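Local coordinates for uncharacterized protein (Bacteroides caccae, PDB 4L7A), which is of unknown function but may be a zinc-dependent peptidase that cleaves peptide bonds, at residues Gln174-Ala179 with Leu184-Pro189; Glu215-Leu220 with Pro227-Lys232. One frame throughout, in Å; residues are numbered along the deposited sequence.

Contact 1 (Gln174-Ala179 with Leu184-Pro189)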
# COMPACT_ATOMS: atom_id res chain seq x y z
N GLN A 174 10.03 17.58 -3.85
CA GLN A 174 10.15 17.49 -2.41
C GLN A 174 10.32 18.85 -1.71
O GLN A 174 10.22 18.92 -0.51
CB GLN A 174 11.28 16.53 -2.02
CG GLN A 174 12.71 17.04 -2.26
CD GLN A 174 13.25 16.77 -3.65
OE1 GLN A 174 12.51 16.48 -4.62
NE2 GLN A 174 14.59 16.86 -3.78
N ASN A 175 10.54 19.92 -2.46
CA ASN A 175 10.68 21.27 -1.88
C ASN A 175 9.39 22.06 -1.80
O ASN A 175 9.41 23.23 -1.46
CB ASN A 175 11.72 22.07 -2.65
CG ASN A 175 13.06 21.36 -2.70
OD1 ASN A 175 13.66 21.23 -3.78
ND2 ASN A 175 13.51 20.84 -1.56
N ARG A 176 8.26 21.42 -2.11
CA ARG A 176 6.95 22.05 -2.02
C ARG A 176 6.17 21.32 -0.99
O ARG A 176 6.06 20.10 -1.06
CB ARG A 176 6.22 22.00 -3.36
CG ARG A 176 6.90 22.80 -4.50
CD ARG A 176 6.01 22.95 -5.70
NE ARG A 176 5.67 21.68 -6.34
CZ ARG A 176 5.00 21.60 -7.49
NH1 ARG A 176 4.57 22.70 -8.09
NH2 ARG A 176 4.76 20.43 -8.05
N LYS A 177 5.59 22.04 -0.05
CA LYS A 177 4.78 21.41 1.00
C LYS A 177 3.34 21.28 0.55
O LYS A 177 2.95 21.84 -0.47
CB LYS A 177 4.84 22.25 2.29
CG LYS A 177 6.20 22.32 2.94
CD LYS A 177 6.02 22.75 4.41
CE LYS A 177 6.86 21.96 5.35
NZ LYS A 177 7.98 22.83 5.75
N LEU A 178 2.55 20.58 1.37
CA LEU A 178 1.16 20.30 1.09
C LEU A 178 0.34 21.57 0.89
O LEU A 178 -0.44 21.63 -0.02
CB LEU A 178 0.54 19.47 2.23
CG LEU A 178 -0.92 19.04 2.05
CD1 LEU A 178 -1.16 18.27 0.74
CD2 LEU A 178 -1.31 18.19 3.26
N ALA A 179 0.56 22.57 1.73
CA ALA A 179 -0.19 23.83 1.61
C ALA A 179 0.07 24.53 0.26
O ALA A 179 -0.83 25.14 -0.28
CB ALA A 179 0.13 24.79 2.84
N LEU A 184 -2.86 23.62 -6.28
CA LEU A 184 -2.58 23.29 -7.69
C LEU A 184 -3.21 21.95 -8.09
O LEU A 184 -3.03 21.50 -9.22
CB LEU A 184 -1.06 23.21 -7.95
CG LEU A 184 -0.23 24.35 -7.41
CD1 LEU A 184 1.25 24.04 -7.59
CD2 LEU A 184 -0.56 25.70 -8.04
N GLY A 185 -3.94 21.31 -7.19
CA GLY A 185 -4.61 20.06 -7.51
C GLY A 185 -3.78 18.81 -7.25
O GLY A 185 -4.00 17.77 -7.85
N PHE A 186 -2.79 18.92 -6.38
CA PHE A 186 -1.94 17.77 -6.02
C PHE A 186 -2.27 17.34 -4.61
O PHE A 186 -2.22 18.17 -3.67
CB PHE A 186 -0.46 18.16 -6.10
CG PHE A 186 0.01 18.52 -7.50
CD1 PHE A 186 -0.27 17.68 -8.57
CD2 PHE A 186 0.68 19.68 -7.74
CE1 PHE A 186 0.13 17.99 -9.84
CE2 PHE A 186 1.09 20.00 -9.02
CZ PHE A 186 0.78 19.18 -10.06
N VAL A 187 -2.60 16.05 -4.44
CA VAL A 187 -2.94 15.52 -3.14
C VAL A 187 -1.78 15.37 -2.16
O VAL A 187 -2.00 15.31 -0.96
CB VAL A 187 -3.72 14.18 -3.21
CG1 VAL A 187 -5.13 14.40 -3.79
CG2 VAL A 187 -2.96 13.08 -4.01
N THR A 188 -0.55 15.32 -2.66
CA THR A 188 0.66 15.27 -1.87
C THR A 188 1.76 15.94 -2.66
O THR A 188 1.64 16.12 -3.87
CB THR A 188 1.15 13.79 -1.66
OG1 THR A 188 1.38 13.14 -2.92
CG2 THR A 188 0.18 13.02 -0.88
N PRO A 189 2.87 16.28 -2.02
CA PRO A 189 4.02 16.81 -2.79
C PRO A 189 4.47 15.89 -3.88
O PRO A 189 4.72 16.34 -5.00
CB PRO A 189 5.12 16.91 -1.73
CG PRO A 189 4.34 17.26 -0.48
CD PRO A 189 3.07 16.42 -0.57
O HOH W 1 5.78 19.00 -5.33

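Contact 2 (Glu215-Leu220 with Pro227-Lys232)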
# COMPACT_ATOMS: atom_id res chain seq x y z
N GLU A 215 -10.74 15.41 3.40
CA GLU A 215 -11.35 16.75 3.50
C GLU A 215 -10.34 17.80 3.90
O GLU A 215 -10.41 18.92 3.44
CB GLU A 215 -12.51 16.76 4.52
CG GLU A 215 -13.79 16.08 4.03
CD GLU A 215 -14.25 16.55 2.62
OE1 GLU A 215 -14.23 17.77 2.31
OE2 GLU A 215 -14.62 15.68 1.80
N ASN A 216 -9.39 17.46 4.76
CA ASN A 216 -8.40 18.44 5.10
C ASN A 216 -7.59 18.84 3.84
O ASN A 216 -7.24 20.01 3.63
CB ASN A 216 -7.47 17.92 6.18
CG ASN A 216 -6.50 18.98 6.61
OD1 ASN A 216 -6.90 20.05 7.07
ND2 ASN A 216 -5.23 18.72 6.46
N VAL A 217 -7.28 17.85 2.98
CA VAL A 217 -6.57 18.16 1.74
C VAL A 217 -7.41 19.09 0.88
O VAL A 217 -6.90 20.05 0.34
CB VAL A 217 -6.16 16.88 0.95
CG1 VAL A 217 -5.57 17.23 -0.40
CG2 VAL A 217 -5.14 16.06 1.74
N MSE A 218 -8.71 18.79 0.75
CA MSE A 218 -9.62 19.65 -0.00
C MSE A 218 -9.67 21.06 0.58
O MSE A 218 -9.68 22.03 -0.15
CB MSE A 218 -11.04 19.07 -0.00
CG MSE A 218 -11.16 17.72 -0.59
SE MSE A 218 -10.54 17.59 -2.48
CE MSE A 218 -12.28 18.09 -3.31
N THR A 219 -9.71 21.17 1.91
CA THR A 219 -9.66 22.47 2.53
C THR A 219 -8.38 23.23 2.13
O THR A 219 -8.45 24.38 1.77
CB THR A 219 -9.72 22.34 4.06
OG1 THR A 219 -10.94 21.73 4.39
CG2 THR A 219 -9.65 23.67 4.75
N LEU A 220 -7.21 22.58 2.21
CA LEU A 220 -5.96 23.25 1.84
C LEU A 220 -5.96 23.54 0.36
O LEU A 220 -5.33 24.48 -0.09
CB LEU A 220 -4.75 22.42 2.18
CG LEU A 220 -4.44 22.22 3.66
CD1 LEU A 220 -3.40 21.15 3.88
CD2 LEU A 220 -3.98 23.54 4.29
N PRO A 227 -11.68 21.91 -7.31
CA PRO A 227 -12.19 21.41 -8.58
C PRO A 227 -11.17 20.58 -9.36
O PRO A 227 -11.57 19.70 -10.12
CB PRO A 227 -12.50 22.69 -9.37
CG PRO A 227 -12.52 23.78 -8.40
CD PRO A 227 -11.65 23.38 -7.27
N ILE A 228 -9.87 20.90 -9.23
CA ILE A 228 -8.85 20.15 -9.92
C ILE A 228 -8.72 18.70 -9.35
O ILE A 228 -8.67 17.72 -10.10
CB ILE A 228 -7.52 20.88 -9.90
CG1 ILE A 228 -7.63 22.23 -10.62
CG2 ILE A 228 -6.51 20.06 -10.64
CD1 ILE A 228 -6.48 23.21 -10.30
N ILE A 229 -8.71 18.59 -8.02
CA ILE A 229 -8.70 17.30 -7.36
C ILE A 229 -9.99 16.53 -7.69
O ILE A 229 -9.91 15.32 -8.00
CB ILE A 229 -8.49 17.42 -5.90
CG1 ILE A 229 -7.09 17.96 -5.66
CG2 ILE A 229 -8.58 16.05 -5.21
CD1 ILE A 229 -6.83 18.38 -4.24
N ASP A 230 -11.13 17.21 -7.67
CA ASP A 230 -12.39 16.59 -8.03
C ASP A 230 -12.34 15.99 -9.46
O ASP A 230 -12.74 14.86 -9.68
CB ASP A 230 -13.55 17.59 -7.92
CG ASP A 230 -13.90 17.91 -6.45
OD1 ASP A 230 -13.71 17.02 -5.58
OD2 ASP A 230 -14.39 19.04 -6.18
N GLN A 231 -11.79 16.74 -10.40
CA GLN A 231 -11.72 16.26 -11.77
C GLN A 231 -10.81 15.01 -11.90
O GLN A 231 -11.16 14.04 -12.59
CB GLN A 231 -11.20 17.39 -12.65
CG GLN A 231 -11.06 17.00 -14.08
CD GLN A 231 -10.52 18.13 -14.91
OE1 GLN A 231 -10.27 19.22 -14.43
NE2 GLN A 231 -10.36 17.89 -16.19
N LYS A 232 -9.64 15.05 -11.25
CA LYS A 232 -8.72 13.92 -11.23
C LYS A 232 -9.35 12.68 -10.62
O LYS A 232 -9.29 11.56 -11.20
CB LYS A 232 -7.44 14.28 -10.44
CG LYS A 232 -6.60 15.28 -11.18
CD LYS A 232 -5.36 15.69 -10.38
CE LYS A 232 -4.46 16.54 -11.21
NZ LYS A 232 -3.26 17.06 -10.41

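Contact 1 (Gln174-Ala179 with Leu184-Pro189)
Arg176 and Pro189 meet in two ways, through a bridging water and through direct packing. The water accepts from Arg176 NE at 2.9 Å, in the plane at the guanidinium edge, and donates to Pro189 O, also at 2.9 Å. No direct hydrogen bond joins 174-179 to 184-189, so this water carries the hydrogen-bonded link between them.

The van der Waals contacts fall into two groups. At one end the guanidinium lies beside hydrophobic side chains: NH1 of Arg176 comes within 3.6 Å of Leu184 CD1, and NH2 lies 3.8 Å from Phe186 CE2. Guanidinium and phenyl planes are inclined by 50°, so the two are not stacked. The arginine chain turns at CG-CD (chi3 -63°), which carries its flat end over toward this pair. At the other end the pyrrolidine ring of Pro189 packs on the backbone of 176-178, its CG 3.4 Å from Arg176 O. Leu178 has CG anti to its own N (chi1 -177°), and its CD1 thereby reaches Val187 O at 3.5 Å. Proline suits this place because its compact ring can lie close against a neighbouring backbone.

The short helix that starts at Leu178 ends in a Schellman motif reaching into 184-189, with Phe186 N bonded to Val181 O and Gly185 N to Ala182 O. Gly185 is its C-prime residue; at its positive phi a side chain would press on the preceding carbonyl O, which explains the glycine. Beyond the segments, Asn167 O takes a hydrogen bond from Arg176 NH1, and Thr188 OG1 is bonded to Glu201 of helix 195-208.

Arginine thus serves both chemistries, giving its N-H groups to water and a carbonyl while its flat end lies against Leu184 and Phe186; the joint depends on close packing against backbone and guanidinium, together with one water, more than on direct polar pairing.

Contact 2 (Glu215-Leu220 with Pro227-Lys232)
The helical segments 215-220 and 227-232 run at 133° to each other, their axes approaching to 10.4 Å, with Met218 CA and Ile229 CA the nearest such pair at 7.8 Å. That spacing is bridged by side chains alone, and no hydrogen bond crosses it. Met218, present as selenomethionine, does most of the reaching: its SE lies 3.7 Å from Ile229 CG2, and the two side chains pass alongside each other in opposite directions. The unbranched chain bends about CB-CG (chi2 -58°), which brings the selenium against the isoleucine although the CB of Met218 does not point straight across. A long, flexible residue suits a gap of this width. Both segments belong to the helical run 211-244, which changes direction between them and is kinked at Pro227, whose nitrogen has no hydrogen to give to the turn before; the contact therefore lies on the inner side of a bend in one helical stretch. Val217 adds a second, looser apolar touch, its CG1 4.2 Å from Ile229 CD1. Beta-branched Val217 and Ile229 present compact, buried methyl groups here. Ile229 also packs on Trp214 and Ala221 of the same run, while Met218 touches Lys226. Asp230, one residue on from Ile229, is exposed; the modelled approach of its carboxylate to the end of the Met218 side chain is too close to be trusted.

Contact 1 closes before contact 2 opens along the chain, with helix 195-208 between them, yet their centres are only 12 Å apart. Both lie on the same side of the chain's centre, about 20 Å from it, within the range of the putative metallo-peptidase family. They touch directly: Lys232 NZ probably donates a hydrogen bond to Gly185 O at 2.8 Å, Gly185 CA packs on Ile228 CG2, and Leu178 CD2 meets Leu220 CD1 at 3.7 Å. Lys232 also forms a salt bridge with Asp198 of helix 195-208. The loop of contact 1 is thereby seated on the bent 211-244 region, joining loop and helices in one peripheral, largely helical part of the protein.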